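Local coordinates for protein aminoacyltransferase FemA (Staphylococcus aureus, PDB 1LRZ) that adds the second and third glycines of the pentaglycine interpeptide bridge of peptidoglycan, using glycyl-tRNA as donor, at residues A[114-117]-A[121-124]. Sequence-based numbering, arbitrary orientation.
Sequences QYLN and EITG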
loop_
_atom_site.group_PDB
_atom_site.type_symbol
_atom_site.label_atom_id
_atom_site.label_comp_id
_atom_site.label_asym_id
_atom_site.label_seq_id
_atom_site.Cartn_x
_atom_site.Cartn_y
_atom_site.Cartn_z
ATOM N N GLN A 114 16.389 -9.469 -3.873
ATOM C CA GLN A 114 17.248 -9.079 -2.757
ATOM C C GLN A 114 16.464 -8.302 -1.692
ATOM O O GLN A 114 15.410 -7.731 -1.981
ATOM C CB GLN A 114 18.384 -8.165 -3.251
ATOM C CG GLN A 114 19.279 -8.748 -4.316
ATOM C CD GLN A 114 20.445 -7.828 -4.643
ATOM O OE1 GLN A 114 21.600 -8.248 -4.597
ATOM N NE2 GLN A 114 20.146 -6.563 -4.976
ATOM N N TYR A 115 17.006 -8.269 -0.474
ATOM C CA TYR A 115 16.426 -7.527 0.645
ATOM C C TYR A 115 17.438 -6.438 0.977
ATOM O O TYR A 115 18.638 -6.691 0.964
ATOM C CB TYR A 115 16.252 -8.427 1.866
ATOM C CG TYR A 115 15.339 -9.595 1.611
ATOM C CD1 TYR A 115 15.830 -10.905 1.586
ATOM C CD2 TYR A 115 13.978 -9.392 1.387
ATOM C CE1 TYR A 115 14.976 -11.987 1.340
ATOM C CE2 TYR A 115 13.119 -10.458 1.143
ATOM C CZ TYR A 115 13.621 -11.746 1.119
ATOM O OH TYR A 115 12.762 -12.783 0.883
ATOM N N LEU A 116 16.958 -5.235 1.267
ATOM C CA LEU A 116 17.844 -4.119 1.600
ATOM C C LEU A 116 17.261 -3.342 2.770
ATOM O O LEU A 116 16.118 -3.590 3.161
ATOM C CB LEU A 116 17.972 -3.161 0.402
ATOM C CG LEU A 116 18.506 -3.754 -0.916
ATOM C CD1 LEU A 116 17.354 -4.276 -1.772
ATOM C CD2 LEU A 116 19.248 -2.693 -1.681
ATOM N N ASN A 117 18.041 -2.423 3.340
ATOM C CA ASN A 117 17.505 -1.555 4.389
ATOM C C ASN A 117 17.200 -0.250 3.662
ATOM O O ASN A 117 17.501 -0.116 2.469
ATOM C CB ASN A 117 18.502 -1.320 5.543
ATOM C CG ASN A 117 19.836 -0.718 5.085
ATOM O OD1 ASN A 117 19.903 0.054 4.130
ATOM N ND2 ASN A 117 20.900 -1.056 5.807
ATOM N N GLU A 121 21.494 -0.441 1.525
ATOM C CA GLU A 121 22.467 -1.510 1.726
ATOM C C GLU A 121 21.798 -2.881 1.628
ATOM O O GLU A 121 20.765 -3.127 2.264
ATOM C CB GLU A 121 23.123 -1.367 3.099
ATOM C CG GLU A 121 23.794 -0.023 3.299
ATOM C CD GLU A 121 24.390 0.136 4.687
ATOM O OE1 GLU A 121 25.562 0.558 4.775
ATOM O OE2 GLU A 121 23.691 -0.155 5.685
ATOM N N ILE A 122 22.382 -3.778 0.841
ATOM C CA ILE A 122 21.818 -5.114 0.706
ATOM C C ILE A 122 21.944 -5.858 2.038
ATOM O O ILE A 122 23.025 -5.924 2.626
ATOM C CB ILE A 122 22.539 -5.917 -0.390
ATOM C CG1 ILE A 122 22.266 -5.280 -1.760
ATOM C CG2 ILE A 122 22.099 -7.386 -0.340
ATOM C CD1 ILE A 122 23.113 -5.858 -2.894
ATOM N N THR A 123 20.831 -6.396 2.525
ATOM C CA THR A 123 20.851 -7.127 3.783
ATOM C C THR A 123 20.779 -8.635 3.555
ATOM O O THR A 123 21.091 -9.411 4.457
ATOM C CB THR A 123 19.685 -6.710 4.719
ATOM O OG1 THR A 123 18.442 -6.795 4.013
ATOM C CG2 THR A 123 19.883 -5.285 5.223
ATOM N N GLY A 124 20.363 -9.050 2.360
ATOM C CA GLY A 124 20.293 -10.475 2.079
ATOM C C GLY A 124 19.840 -10.787 0.662
ATOM O O GLY A 124 19.282 -9.939 -0.014
HETATM O O HOH W 1 16.372 -5.951 5.292
#
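Tyr-115 and Gly-124 form an antiparallel hydrogen-bonded pair, with Tyr-115 N giving a nearly straight bond to Gly-124 O (2.9 Å, 172° at the hydrogen). The return bond is shared: Tyr-115 O accepts from both Thr-123 N, at 2.7 Å, and Gly-124 N, at 3.2 Å, the two donors reaching it from one face of the carbonyl plane. Nearer the turn, Asn-117 N donates to Glu-121 O.

Side-chain polar contacts extend this pairing past the strand ends. With CG between its backbone N and carbonyl carbon (chi1 57°), Asn-117 brings its amide to the start of 121-124. There Asn-117 OD1 accepts from Glu-121 N, which lies above the carbonyl plane, and also from Asp-119 N within the turn, while Asn-117 ND2 donates to the anti lone pair of Glu-121 OE2 at 2.9 Å. Amide and carboxylate planes are 36° apart. A water joins Thr-123 OG1 to Leu-116 O.

Side-chain packing is modest: Ile-122 CG1 meets Leu-116 CD2 at 4.0 Å, and Ile-122 CD1 lies in van der Waals contact with the amide of Gln-114, whose NE2 is hydrogen-bonded to Glu-392 OE2.

Thr-123 and Gly-124 facing the single residue Tyr-115 make a classic beta bulge in the hairpin of strands 112-116 and 122-125; strand 112-116 pairs on with 389-393, placing this surface hairpin at one edge of a mixed sheet.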